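Local atomic coordinates of 2-aminomuconic 6-semialdehyde dehydrogenase (Pseudomonas sp., PDB entry 7BZV), a protein that catalyses the oxidation of 2-aminomuconic 6-semialdehyde with NAD+ in 2-aminophenol breakdown, as a tetramer whose assembly is required for cofactor binding. Residues Met2-Asn7 with Val33-Asp38; Arg70-Glu75 with Glu194-Pro199; Tyr134-Ala139 with Val483-Glu488; Arg409-Arg414 with Glu434-Gly439. All coordinates share one frame; numbering follows the deposited sequence.

Contact 1: residues Met2-Asn7 with Val33-Asp38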
loop_
_atom_site.group_PDB
_atom_site.type_symbol
_atom_site.label_atom_id
_atom_site.label_comp_id
_atom_site.label_asym_id
_atom_site.label_seq_id
_atom_site.Cartn_x
_atom_site.Cartn_y
_atom_site.Cartn_z
ATOM N N MET B 2 -13.202 -21.640 47.061
ATOM C CA MET B 2 -12.024 -21.241 46.297
ATOM C C MET B 2 -12.224 -21.394 44.792
ATOM O O MET B 2 -12.609 -22.462 44.295
ATOM C CB MET B 2 -10.789 -22.025 46.744
ATOM C CG MET B 2 -9.491 -21.536 46.071
ATOM S SD MET B 2 -8.742 -20.064 46.786
ATOM C CE MET B 2 -9.490 -19.914 48.424
ATOM N N LYS B 3 -11.893 -20.326 44.078
ATOM C CA LYS B 3 -12.070 -20.256 42.637
ATOM C C LYS B 3 -11.409 -21.435 41.935
ATOM O O LYS B 3 -10.281 -21.819 42.257
ATOM C CB LYS B 3 -11.466 -18.932 42.156
ATOM C CG LYS B 3 -12.211 -18.149 41.054
ATOM C CD LYS B 3 -11.989 -16.610 41.181
ATOM C CE LYS B 3 -10.562 -16.276 41.640
ATOM N NZ LYS B 3 -10.264 -14.807 41.775
ATOM N N GLN B 4 -12.126 -22.008 40.972
ATOM C CA GLN B 4 -11.563 -22.972 40.037
ATOM C C GLN B 4 -11.339 -22.286 38.693
ATOM O O GLN B 4 -12.222 -21.579 38.195
ATOM C CB GLN B 4 -12.477 -24.184 39.834
ATOM C CG GLN B 4 -12.873 -24.926 41.101
ATOM C CD GLN B 4 -11.677 -25.461 41.858
ATOM O OE1 GLN B 4 -10.943 -26.326 41.371
ATOM N NE2 GLN B 4 -11.464 -24.936 43.051
ATOM N N TYR B 5 -10.162 -22.486 38.124
ATOM C CA TYR B 5 -9.829 -22.048 36.775
ATOM C C TYR B 5 -9.712 -23.336 35.956
ATOM O O TYR B 5 -8.751 -24.100 36.115
ATOM C CB TYR B 5 -8.554 -21.198 36.791
ATOM C CG TYR B 5 -8.741 -19.756 37.274
ATOM C CD1 TYR B 5 -9.875 -19.026 36.942
ATOM C CD2 TYR B 5 -7.772 -19.135 38.061
ATOM C CE1 TYR B 5 -10.030 -17.703 37.367
ATOM C CE2 TYR B 5 -7.920 -17.817 38.496
ATOM C CZ TYR B 5 -9.056 -17.108 38.146
ATOM O OH TYR B 5 -9.224 -15.797 38.566
ATOM N N ARG B 6 -10.730 -23.611 35.145
ATOM C CA ARG B 6 -10.801 -24.868 34.415
ATOM C C ARG B 6 -10.328 -24.691 32.979
ATOM O O ARG B 6 -10.153 -23.574 32.484
ATOM C CB ARG B 6 -12.224 -25.426 34.427
ATOM C CG ARG B 6 -12.742 -25.754 35.823
ATOM C CD ARG B 6 -14.232 -26.073 35.830
ATOM N NE ARG B 6 -15.006 -25.030 35.170
ATOM C CZ ARG B 6 -15.567 -24.002 35.793
ATOM N NH1 ARG B 6 -15.451 -23.888 37.112
ATOM N NH2 ARG B 6 -16.244 -23.093 35.091
ATOM N N ASN B 7 -10.105 -25.821 32.315
ATOM C CA ASN B 7 -9.843 -25.818 30.888
ATOM C C ASN B 7 -11.148 -25.620 30.118
ATOM O O ASN B 7 -12.245 -25.851 30.639
ATOM C CB ASN B 7 -9.190 -27.130 30.449
ATOM C CG ASN B 7 -7.954 -27.467 31.241
ATOM O OD1 ASN B 7 -6.862 -27.013 30.924
ATOM N ND2 ASN B 7 -8.118 -28.295 32.275
ATOM N N VAL B 33 -7.384 -22.471 42.310
ATOM C CA VAL B 33 -6.672 -23.665 41.883
ATOM C C VAL B 33 -7.022 -23.958 40.426
ATOM O O VAL B 33 -8.129 -23.685 39.948
ATOM C CB VAL B 33 -6.958 -24.879 42.808
ATOM C CG1 VAL B 33 -8.428 -25.024 43.065
ATOM C CG2 VAL B 33 -6.358 -26.142 42.204
ATOM N N VAL B 34 -6.046 -24.521 39.726
ATOM C CA VAL B 34 -6.021 -24.588 38.275
ATOM C C VAL B 34 -5.908 -26.039 37.851
ATOM O O VAL B 34 -5.106 -26.788 38.414
ATOM C CB VAL B 34 -4.831 -23.782 37.731
ATOM C CG1 VAL B 34 -4.951 -23.566 36.199
ATOM C CG2 VAL B 34 -4.721 -22.480 38.494
ATOM N N HIS B 35 -6.666 -26.415 36.816
ATOM C CA HIS B 35 -6.778 -27.802 36.383
ATOM C C HIS B 35 -5.862 -28.042 35.199
ATOM O O HIS B 35 -6.086 -27.494 34.112
ATOM C CB HIS B 35 -8.220 -28.127 36.028
ATOM C CG HIS B 35 -9.162 -27.976 37.180
ATOM N ND1 HIS B 35 -9.863 -29.037 37.717
ATOM C CD2 HIS B 35 -9.502 -26.892 37.913
ATOM C CE1 HIS B 35 -10.611 -28.606 38.718
ATOM N NE2 HIS B 35 -10.409 -27.309 38.859
ATOM N N GLU B 36 -4.853 -28.885 35.406
ATOM C CA GLU B 36 -3.816 -29.088 34.410
ATOM C C GLU B 36 -4.294 -30.036 33.319
ATOM O O GLU B 36 -4.989 -31.014 33.588
ATOM C CB GLU B 36 -2.547 -29.632 35.068
ATOM C CG GLU B 36 -1.361 -29.748 34.107
ATOM C CD GLU B 36 -0.052 -30.107 34.792
ATOM O OE1 GLU B 36 -0.046 -30.237 36.028
ATOM O OE2 GLU B 36 0.973 -30.254 34.081
ATOM N N ALA B 37 -3.901 -29.740 32.085
ATOM C CA ALA B 37 -4.299 -30.507 30.914
ATOM C C ALA B 37 -3.196 -31.483 30.540
ATOM O O ALA B 37 -2.022 -31.097 30.460
ATOM C CB ALA B 37 -4.587 -29.575 29.737
ATOM N N ASP B 38 -3.574 -32.741 30.292
ATOM C CA ASP B 38 -2.613 -33.762 29.892
ATOM C C ASP B 38 -2.415 -33.738 28.379
ATOM O O ASP B 38 -3.077 -32.995 27.651
ATOM C CB ASP B 38 -3.069 -35.156 30.339
ATOM C CG ASP B 38 -4.515 -35.430 30.000
ATOM O OD1 ASP B 38 -4.913 -35.178 28.841
ATOM O OD2 ASP B 38 -5.256 -35.909 30.893
#
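Gln4 and His35 meet at their polar ends, the amide of Gln4 standing nearly upright to the imidazole, with 88° between the planes. The donor is His35 NE2, which reaches Gln4 OE1 at 2.7 Å on a lone pair in the plane of the carbonyl, although the oxygen sits somewhat tilted from the ring plane. His35 ND1, on the same ring, pairs with the backbone N of Ser16. Gln4 gets there by bending at its second torsion (chi2 -59°), which also lays the amide against Val33, with Gln4 CD 3.5 Å from Val33 CG1. The other end of the amide is tied down too: Gln4 NE2 gives a hydrogen bond to Met2 O at 3.0 Å. Shortening Gln4 to an alanine would take away the acceptor of His35 NE2 and is likely to leave that N-H without its mate and Val33 CG1 without the amide beside it. Beneath these side chains, strands 3-9 and 30-35 pair in parallel as the central strands of a four-stranded mixed sheet near the N-terminus. Tyr5 bonds on both sides of Val34, its N to Val33 O at 3.0 Å and its O to His35 N at 3.2 Å. Tyr5 and Val34 point to the face away from Gln4 and Val33. Arg6 lies alongside His35 and sets CG over one face of the ring, 4.2 Å from its centroid, in a CH-pi contact. Farther along, Asn7 ND2 reaches His35 O at 2.9 Å from above the carbonyl plane and also bonds Val14 O, while Asn7 OD1 accepts from His207 N.

Contact 2: residues Arg70-Glu75 with Glu194-Pro199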
loop_
_atom_site.group_PDB
_atom_site.type_symbol
_atom_site.label_atom_id
_atom_site.label_comp_id
_atom_site.label_asym_id
_atom_site.label_seq_id
_atom_site.Cartn_x
_atom_site.Cartn_y
_atom_site.Cartn_z
ATOM N N ARG B 70 -15.446 -7.542 17.526
ATOM C CA ARG B 70 -16.039 -6.426 18.255
ATOM C C ARG B 70 -16.997 -6.913 19.344
ATOM O O ARG B 70 -17.067 -6.318 20.421
ATOM C CB ARG B 70 -16.732 -5.493 17.259
ATOM C CG ARG B 70 -15.745 -4.676 16.456
ATOM C CD ARG B 70 -16.390 -3.927 15.250
ATOM N NE ARG B 70 -15.397 -3.155 14.506
ATOM C CZ ARG B 70 -15.598 -2.637 13.292
ATOM N NH1 ARG B 70 -16.768 -2.787 12.666
ATOM N NH2 ARG B 70 -14.632 -1.966 12.710
ATOM N N ARG B 71 -17.745 -7.994 19.089
ATOM C CA ARG B 71 -18.619 -8.532 20.134
ATOM C C ARG B 71 -17.799 -9.054 21.300
ATOM O O ARG B 71 -18.177 -8.875 22.464
ATOM C CB ARG B 71 -19.510 -9.632 19.564
ATOM C CG ARG B 71 -20.280 -9.175 18.342
ATOM C CD ARG B 71 -21.728 -9.559 18.427
ATOM N NE ARG B 71 -21.949 -10.952 18.055
ATOM C CZ ARG B 71 -22.357 -11.898 18.893
ATOM N NH1 ARG B 71 -22.593 -11.604 20.169
ATOM N NH2 ARG B 71 -22.541 -13.137 18.449
ATOM N N ILE B 72 -16.656 -9.682 21.007
ATOM C CA ILE B 72 -15.740 -10.099 22.062
ATOM C C ILE B 72 -15.269 -8.899 22.873
ATOM O O ILE B 72 -15.290 -8.913 24.112
ATOM C CB ILE B 72 -14.543 -10.870 21.477
ATOM C CG1 ILE B 72 -14.988 -12.254 21.015
ATOM C CG2 ILE B 72 -13.410 -10.925 22.515
ATOM C CD1 ILE B 72 -14.007 -12.959 20.034
ATOM N N ALA B 73 -14.799 -7.858 22.187
ATOM C CA ALA B 73 -14.315 -6.683 22.894
ATOM C C ALA B 73 -15.422 -6.039 23.730
ATOM O O ALA B 73 -15.174 -5.599 24.854
ATOM C CB ALA B 73 -13.743 -5.666 21.907
ATOM N N ASN B 74 -16.639 -5.941 23.186
ATOM C CA ASN B 74 -17.730 -5.333 23.944
ATOM C C ASN B 74 -18.025 -6.133 25.210
ATOM O O ASN B 74 -18.277 -5.556 26.269
ATOM C CB ASN B 74 -18.991 -5.236 23.087
ATOM C CG ASN B 74 -18.917 -4.134 22.012
ATOM O OD1 ASN B 74 -18.083 -3.228 22.061
ATOM N ND2 ASN B 74 -19.777 -4.249 21.016
ATOM N N GLU B 75 -18.000 -7.471 25.121
ATOM C CA GLU B 75 -18.265 -8.281 26.304
ATOM C C GLU B 75 -17.126 -8.164 27.313
ATOM O O GLU B 75 -17.374 -8.083 28.518
ATOM C CB GLU B 75 -18.509 -9.731 25.900
ATOM C CG GLU B 75 -18.651 -10.700 27.061
ATOM C CD GLU B 75 -19.877 -10.450 27.936
ATOM O OE1 GLU B 75 -20.587 -9.439 27.747
ATOM O OE2 GLU B 75 -20.121 -11.274 28.836
ATOM N N GLU B 194 -17.481 -17.948 25.106
ATOM C CA GLU B 194 -18.693 -18.742 25.225
ATOM C C GLU B 194 -19.912 -17.841 25.290
ATOM O O GLU B 194 -20.937 -18.149 24.678
ATOM C CB GLU B 194 -18.578 -19.628 26.469
ATOM C CG GLU B 194 -19.857 -20.312 26.872
ATOM C CD GLU B 194 -19.670 -21.080 28.162
ATOM O OE1 GLU B 194 -19.394 -20.441 29.203
ATOM O OE2 GLU B 194 -19.760 -22.321 28.125
ATOM N N ALA B 195 -19.813 -16.711 26.008
ATOM C CA ALA B 195 -20.980 -15.844 26.188
ATOM C C ALA B 195 -21.443 -15.227 24.874
ATOM O O ALA B 195 -22.647 -15.150 24.613
ATOM C CB ALA B 195 -20.687 -14.742 27.201
ATOM N N VAL B 196 -20.509 -14.771 24.031
ATOM C CA VAL B 196 -20.928 -14.119 22.796
ATOM C C VAL B 196 -21.306 -15.125 21.725
ATOM O O VAL B 196 -21.860 -14.741 20.690
ATOM C CB VAL B 196 -19.854 -13.171 22.233
ATOM C CG1 VAL B 196 -19.513 -12.102 23.246
ATOM C CG2 VAL B 196 -18.610 -13.936 21.841
ATOM N N GLY B 197 -20.974 -16.388 21.921
ATOM C CA GLY B 197 -21.380 -17.428 21.008
ATOM C C GLY B 197 -20.337 -17.873 20.014
ATOM O O GLY B 197 -20.704 -18.455 18.989
ATOM N N ILE B 198 -19.059 -17.627 20.275
ATOM C CA ILE B 198 -18.007 -18.154 19.412
ATOM C C ILE B 198 -18.220 -19.661 19.273
ATOM O O ILE B 198 -18.405 -20.354 20.276
ATOM C CB ILE B 198 -16.618 -17.819 19.978
ATOM C CG1 ILE B 198 -16.356 -16.308 19.888
ATOM C CG2 ILE B 198 -15.546 -18.642 19.280
ATOM C CD1 ILE B 198 -16.099 -15.796 18.473
ATOM N N PRO B 199 -18.190 -20.221 18.066
ATOM C CA PRO B 199 -18.476 -21.638 17.920
ATOM C C PRO B 199 -17.511 -22.502 18.756
ATOM O O PRO B 199 -16.338 -22.136 18.911
ATOM C CB PRO B 199 -18.299 -21.887 16.422
ATOM C CG PRO B 199 -18.697 -20.589 15.817
ATOM C CD PRO B 199 -18.146 -19.540 16.756
#
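The guanidinium of Arg71 meets Val196 O obliquely, and the carboxylate of Glu75 has its OE2 3.9 Å from Ala195 CB while OE1 turns to a salt bridge with Arg78. Both groups belong to helix 62-78, which packs on the last turn of helix 184-196; that turn closes in a Schellman motif: Ile198 N bonds back to Met193 O, and Gly197, with positive phi, is the C-prime residue. At those backbone angles a beta carbon would press on the carbonyl O of Val196, which accounts for glycine at this point. Arg71 uses both terminal nitrogens on that same oxygen, NH2 to Val196 O at 2.8 Å and NH1 to Val196 O at 3.3 Å, both weak by angle. A positive group beside the C-terminal end of a helix is likely to be favoured electrostatically. Bent at its second and third torsions, Arg71 runs antiparallel to the Val196 side chain, bringing its guanidinium to Val196 O. Val196 itself is the wedge of the contact. Its CG1 sits 3.7 Å from Glu75 CB, and its CG2 lies 4.1 Å from Ile72 CG1. Phe110 of helix 95-119 packs on Ile72, and Trp57 packs on Ile198. Neighbouring Arg70 forms salt bridges with Asp115 of its own chain and with Asp115 of the second subunit, which brings helix 62-78 to an interface. Both buried, the two isoleucines cross at about a right angle, Ile72 CD1 touching Ile198 CD1 at 3.9 Å.

Contact 3: residues Tyr134-Ala139 with Val483-Glu488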
loop_
_atom_site.group_PDB
_atom_site.type_symbol
_atom_site.label_atom_id
_atom_site.label_comp_id
_atom_site.label_asym_id
_atom_site.label_seq_id
_atom_site.Cartn_x
_atom_site.Cartn_y
_atom_site.Cartn_z
ATOM N N TYR B 134 -2.128 -11.939 -20.690
ATOM C CA TYR B 134 -1.707 -11.406 -19.412
ATOM C C TYR B 134 -2.181 -12.350 -18.321
ATOM O O TYR B 134 -2.950 -13.265 -18.570
ATOM C CB TYR B 134 -2.207 -9.976 -19.179
ATOM C CG TYR B 134 -3.720 -9.775 -19.087
ATOM C CD1 TYR B 134 -4.487 -9.645 -20.240
ATOM C CD2 TYR B 134 -4.357 -9.693 -17.868
ATOM C CE1 TYR B 134 -5.866 -9.421 -20.173
ATOM C CE2 TYR B 134 -5.747 -9.499 -17.777
ATOM C CZ TYR B 134 -6.498 -9.358 -18.938
ATOM O OH TYR B 134 -7.864 -9.143 -18.874
ATOM N N ALA B 135 -1.650 -12.140 -17.125
ATOM C CA ALA B 135 -2.036 -12.941 -15.987
ATOM C C ALA B 135 -2.389 -12.000 -14.864
ATOM O O ALA B 135 -1.609 -11.107 -14.517
ATOM C CB ALA B 135 -0.906 -13.892 -15.515
ATOM N N LEU B 136 -3.491 -12.287 -14.218
ATOM C CA LEU B 136 -3.842 -11.597 -12.998
ATOM C C LEU B 136 -3.385 -12.422 -11.797
ATOM O O LEU B 136 -3.800 -13.581 -11.659
ATOM C CB LEU B 136 -5.345 -11.391 -12.915
ATOM C CG LEU B 136 -6.064 -10.660 -14.056
ATOM C CD1 LEU B 136 -7.570 -10.808 -13.840
ATOM C CD2 LEU B 136 -5.600 -9.216 -14.020
ATOM N N ASN B 137 -2.628 -11.786 -10.901
ATOM C CA ASN B 137 -2.101 -12.385 -9.678
ATOM C C ASN B 137 -2.821 -11.750 -8.506
ATOM O O ASN B 137 -2.788 -10.526 -8.377
ATOM C CB ASN B 137 -0.599 -12.087 -9.477
ATOM C CG ASN B 137 0.271 -12.824 -10.418
ATOM O OD1 ASN B 137 0.696 -13.945 -10.129
ATOM N ND2 ASN B 137 0.570 -12.209 -11.550
ATOM N N TYR B 138 -3.451 -12.546 -7.644
ATOM C CA TYR B 138 -4.039 -11.960 -6.440
ATOM C C TYR B 138 -3.881 -12.944 -5.291
ATOM O O TYR B 138 -4.014 -14.154 -5.480
ATOM C CB TYR B 138 -5.565 -11.540 -6.592
ATOM C CG TYR B 138 -6.548 -12.669 -6.852
ATOM C CD1 TYR B 138 -6.817 -13.071 -8.146
ATOM C CD2 TYR B 138 -7.231 -13.297 -5.815
ATOM C CE1 TYR B 138 -7.691 -14.109 -8.419
ATOM C CE2 TYR B 138 -8.126 -14.344 -6.075
ATOM C CZ TYR B 138 -8.360 -14.712 -7.389
ATOM O OH TYR B 138 -9.235 -15.729 -7.680
ATOM N N ALA B 139 -3.558 -12.416 -4.107
ATOM C CA ALA B 139 -3.238 -13.252 -2.954
ATOM C C ALA B 139 -4.528 -13.525 -2.176
ATOM O O ALA B 139 -5.237 -12.598 -1.772
ATOM C CB ALA B 139 -2.179 -12.577 -2.074
ATOM N N VAL B 483 -3.919 -16.151 -12.670
ATOM C CA VAL B 483 -4.902 -16.526 -13.664
ATOM C C VAL B 483 -4.451 -15.998 -15.021
ATOM O O VAL B 483 -4.450 -14.782 -15.252
ATOM C CB VAL B 483 -6.301 -16.001 -13.304
ATOM C CG1 VAL B 483 -7.324 -16.474 -14.369
ATOM C CG2 VAL B 483 -6.736 -16.439 -11.915
ATOM N N ARG B 484 -4.138 -16.908 -15.943
ATOM C CA ARG B 484 -3.758 -16.497 -17.289
ATOM C C ARG B 484 -5.006 -16.132 -18.087
ATOM O O ARG B 484 -5.953 -16.908 -18.142
ATOM C CB ARG B 484 -3.003 -17.614 -18.001
ATOM C CG ARG B 484 -2.749 -17.278 -19.475
ATOM C CD ARG B 484 -1.755 -18.239 -20.170
ATOM N NE ARG B 484 -1.752 -17.982 -21.596
ATOM C CZ ARG B 484 -0.718 -17.482 -22.255
ATOM N NH1 ARG B 484 0.404 -17.223 -21.619
ATOM N NH2 ARG B 484 -0.812 -17.244 -23.556
ATOM N N ILE B 485 -5.018 -14.940 -18.679
ATOM C CA ILE B 485 -6.131 -14.466 -19.512
ATOM C C ILE B 485 -5.661 -14.488 -20.962
ATOM O O ILE B 485 -4.819 -13.679 -21.371
ATOM C CB ILE B 485 -6.595 -13.067 -19.100
ATOM C CG1 ILE B 485 -7.060 -12.991 -17.628
ATOM C CG2 ILE B 485 -7.730 -12.541 -20.048
ATOM C CD1 ILE B 485 -8.089 -14.003 -17.184
ATOM N N ASP B 486 -6.217 -15.419 -21.727
ATOM C CA ASP B 486 -5.862 -15.645 -23.114
ATOM C C ASP B 486 -6.545 -14.641 -24.040
ATOM O O ASP B 486 -7.587 -14.062 -23.719
ATOM C CB ASP B 486 -6.246 -17.081 -23.484
ATOM C CG ASP B 486 -5.271 -18.109 -22.905
ATOM O OD1 ASP B 486 -4.071 -18.047 -23.279
ATOM O OD2 ASP B 486 -5.688 -18.944 -22.061
ATOM N N LYS B 487 -5.880 -14.373 -25.153
ATOM C CA LYS B 487 -6.488 -13.682 -26.278
ATOM C C LYS B 487 -7.674 -14.486 -26.798
ATOM O O LYS B 487 -7.710 -15.719 -26.717
ATOM C CB LYS B 487 -5.451 -13.496 -27.392
ATOM C CG LYS B 487 -5.019 -12.064 -27.674
ATOM C CD LYS B 487 -4.116 -12.005 -28.920
ATOM C CE LYS B 487 -3.898 -10.566 -29.394
ATOM N NZ LYS B 487 -3.750 -10.462 -30.875
ATOM N N GLU B 488 -8.664 -13.793 -27.341
ATOM C CA GLU B 488 -9.743 -14.531 -27.978
ATOM C C GLU B 488 -9.179 -15.407 -29.094
ATOM O O GLU B 488 -8.306 -14.981 -29.848
ATOM C CB GLU B 488 -10.797 -13.577 -28.539
ATOM C CG GLU B 488 -11.981 -14.330 -29.081
ATOM C CD GLU B 488 -13.044 -13.428 -29.674
ATOM O OE1 GLU B 488 -12.728 -12.270 -30.032
ATOM O OE2 GLU B 488 -14.197 -13.890 -29.752
#
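This is a buried antiparallel strand pairing in the arm that projects from the body of the subunit, where strand 134-150 runs beside the C-terminal strand 476-485. Tyr134 with Ile485 and Leu136 with Val483 are hydrogen-bonded pairs; the shortest bonds are Ile485 N to Tyr134 O at 2.7 Å and Val483 N to Leu136 O at 2.8 Å. The non-hydrogen-bonded pair between them, Ala135 with Arg484, brings Ala135 CA within 3.1 Å of Val483 O in a CA-H...O contact. Tyr134 takes the crowded position between its backbone N and carbonyl carbon (chi1 64°), which lays its ring alongside Ile485. Ile485 CB then stands over one face, 3.8 Å from the centroid, and its CG2 comes 3.6 Å from Tyr134 CZ. Arg126 makes a cation-pi contact with the same ring, and Tyr134 OH bonds Glu434 of the second subunit. On the other side of the sheet, Arg484 NE holds Asp486 OD1 at 2.9 Å in a salt bridge. Tyr138 OH reaches His430 of the third subunit, and Val483 pairs in parallel with a strand of that subunit. A sheet continued into a partner chain in this way is characteristic of the oligomerisation arm in the aldehyde dehydrogenase fold.

Contact 4: residues Arg409-Arg414 with Glu434-Gly439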
loop_
_atom_site.group_PDB
_atom_site.type_symbol
_atom_site.label_atom_id
_atom_site.label_comp_id
_atom_site.label_asym_id
_atom_site.label_seq_id
_atom_site.Cartn_x
_atom_site.Cartn_y
_atom_site.Cartn_z
ATOM N N ARG B 409 27.692 1.448 22.139
ATOM C CA ARG B 409 27.446 0.796 23.415
ATOM C C ARG B 409 26.003 0.339 23.551
ATOM O O ARG B 409 25.733 -0.718 24.135
ATOM C CB ARG B 409 27.833 1.749 24.553
ATOM C CG ARG B 409 29.324 2.156 24.528
ATOM C CD ARG B 409 29.651 3.241 25.568
ATOM N NE ARG B 409 29.460 2.757 26.937
ATOM C CZ ARG B 409 29.437 3.553 28.007
ATOM N NH1 ARG B 409 29.600 4.865 27.870
ATOM N NH2 ARG B 409 29.259 3.038 29.214
ATOM N N ALA B 410 25.057 1.130 23.054
ATOM C CA ALA B 410 23.658 0.721 23.117
ATOM C C ALA B 410 23.426 -0.573 22.345
ATOM O O ALA B 410 22.674 -1.452 22.790
ATOM C CB ALA B 410 22.774 1.835 22.559
ATOM N N ASN B 411 24.065 -0.698 21.182
ATOM C CA ASN B 411 23.905 -1.843 20.293
ATOM C C ASN B 411 24.795 -3.030 20.656
ATOM O O ASN B 411 24.726 -4.083 19.998
ATOM C CB ASN B 411 24.213 -1.397 18.864
ATOM C CG ASN B 411 23.069 -0.616 18.242
ATOM O OD1 ASN B 411 21.943 -0.669 18.732
ATOM N ND2 ASN B 411 23.333 0.035 17.126
ATOM N N ASP B 412 25.649 -2.872 21.656
ATOM C CA ASP B 412 26.573 -3.918 22.095
ATOM C C ASP B 412 25.805 -4.881 22.994
ATOM O O ASP B 412 25.903 -4.872 24.219
ATOM C CB ASP B 412 27.771 -3.287 22.791
ATOM C CG ASP B 412 28.677 -4.319 23.480
ATOM O OD1 ASP B 412 28.847 -5.442 22.967
ATOM O OD2 ASP B 412 29.201 -4.021 24.564
ATOM N N THR B 413 25.027 -5.744 22.352
ATOM C CA THR B 413 24.267 -6.785 23.031
ATOM C C THR B 413 23.840 -7.765 21.962
ATOM O O THR B 413 23.760 -7.410 20.779
ATOM C CB THR B 413 23.031 -6.245 23.764
ATOM O OG1 THR B 413 22.240 -7.347 24.225
ATOM C CG2 THR B 413 22.171 -5.388 22.825
ATOM N N ARG B 414 23.540 -8.987 22.379
ATOM C CA ARG B 414 23.024 -9.979 21.432
ATOM C C ARG B 414 21.505 -9.929 21.300
ATOM O O ARG B 414 20.934 -10.499 20.347
ATOM C CB ARG B 414 23.478 -11.382 21.846
ATOM C CG ARG B 414 24.848 -11.757 21.238
ATOM C CD ARG B 414 25.064 -13.280 21.058
ATOM N NE ARG B 414 26.401 -13.573 20.517
ATOM C CZ ARG B 414 26.698 -13.728 19.223
ATOM N NH1 ARG B 414 25.754 -13.641 18.296
ATOM N NH2 ARG B 414 27.951 -13.978 18.852
ATOM N N GLU B 434 17.141 5.587 14.657
ATOM C CA GLU B 434 17.113 4.651 13.531
ATOM C C GLU B 434 18.279 3.677 13.546
ATOM O O GLU B 434 18.191 2.616 12.923
ATOM C CB GLU B 434 17.141 5.380 12.178
ATOM C CG GLU B 434 15.849 6.039 11.752
ATOM C CD GLU B 434 16.013 6.879 10.488
ATOM O OE1 GLU B 434 15.484 8.039 10.461
ATOM O OE2 GLU B 434 16.686 6.379 9.552
ATOM N N LEU B 435 19.397 4.043 14.163
ATOM C CA LEU B 435 20.564 3.184 14.217
ATOM C C LEU B 435 20.510 2.202 15.372
ATOM O O LEU B 435 21.406 1.370 15.486
ATOM C CB LEU B 435 21.819 4.053 14.312
ATOM C CG LEU B 435 22.187 4.796 13.019
ATOM C CD1 LEU B 435 23.320 5.797 13.293
ATOM C CD2 LEU B 435 22.553 3.815 11.887
ATOM N N MET B 436 19.529 2.324 16.263
ATOM C CA MET B 436 19.347 1.348 17.325
ATOM C C MET B 436 18.989 0.015 16.689
ATOM O O MET B 436 18.067 -0.042 15.873
ATOM C CB MET B 436 18.216 1.776 18.279
ATOM C CG MET B 436 18.475 3.078 19.011
ATOM S SD MET B 436 19.839 2.899 20.189
ATOM C CE MET B 436 21.231 3.506 19.268
ATOM N N ARG B 437 19.666 -1.063 17.080
ATOM C CA ARG B 437 19.401 -2.372 16.461
ATOM C C ARG B 437 18.297 -3.063 17.255
ATOM O O ARG B 437 18.522 -3.976 18.056
ATOM C CB ARG B 437 20.666 -3.219 16.397
ATOM C CG ARG B 437 20.636 -4.229 15.206
ATOM C CD ARG B 437 21.679 -5.313 15.307
ATOM N NE ARG B 437 21.498 -6.129 16.504
ATOM C CZ ARG B 437 21.027 -7.373 16.510
ATOM N NH1 ARG B 437 20.679 -7.969 15.371
ATOM N NH2 ARG B 437 20.905 -8.020 17.663
ATOM N N VAL B 438 17.072 -2.586 17.063
ATOM C CA VAL B 438 15.954 -2.995 17.896
ATOM C C VAL B 438 14.709 -3.031 17.026
ATOM O O VAL B 438 14.688 -2.487 15.916
ATOM C CB VAL B 438 15.753 -2.041 19.096
ATOM C CG1 VAL B 438 17.024 -1.994 19.981
ATOM C CG2 VAL B 438 15.357 -0.682 18.591
ATOM N N GLY B 439 13.652 -3.656 17.548
ATOM C CA GLY B 439 12.383 -3.640 16.849
ATOM C C GLY B 439 11.600 -2.362 17.050
ATOM O O GLY B 439 10.837 -1.956 16.159
#
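Two helix ends on the flank of the catalytic-domain sheet meet here: Asn411, near the end of helix 403-411, faces the chain that leaves helix 426-435 toward strand 440-443. The side-chain amide of Asn411 clasps the backbone of the second segment round Met436. Asn411 ND2 gives a straight bond (171°) to Leu435 O at 2.9 Å, with the oxygen in the amide plane, while Asn411 OD1 takes Arg437 N at 2.8 Å from above the carbonyl plane. Its CG lies beside the backbone N (chi1 -77°), directing the amide at the neighbouring chain. Met436, bent at its second and third torsions, curls its sulfur back so that SD rests 3.9 Å from Ala410 CB. Poorly ordered Arg437 reaches past Arg414, and its NH2 bonds the carbonyl O of Tyr415, just beyond that segment; Arg414 forms a salt bridge with Asp223 of the third subunit. With a leucine in place of Asn411, Leu435 O and Arg437 N would probably both lose their mate and the chain at Met436 would be less firmly held. A neutral amide thus satisfies one backbone acceptor and one backbone donor at once, beside the charged Lys142 of the third subunit, which grips Glu434 O and Met436 O.

Overall arrangement
Contacts 1 and 2 are neighbours, their centres 22 Å apart and nearest atoms about 7 Å, while contact 4 lies on the other side of the chain's centre from both. Contact 3 stands far out, its centre 43 Å from that of the chain. The centres of contacts 3 and 4 are 45 Å apart within one subunit, yet the tetramer brings their copies together: Glu434 of one chain bonds Tyr134 and Tyr138 of two others. Contact 2 also borders another subunit, through Arg70, whereas contact 1 touches none. The di(hydroxyethyl)ether about 4 Å from the side chain of Arg414 is probably a crystallisation additive and does not mark the active site. Since NAD+ binding requires the tetramer, the subunit joints at contacts 3 and 4 may bear on it indirectly.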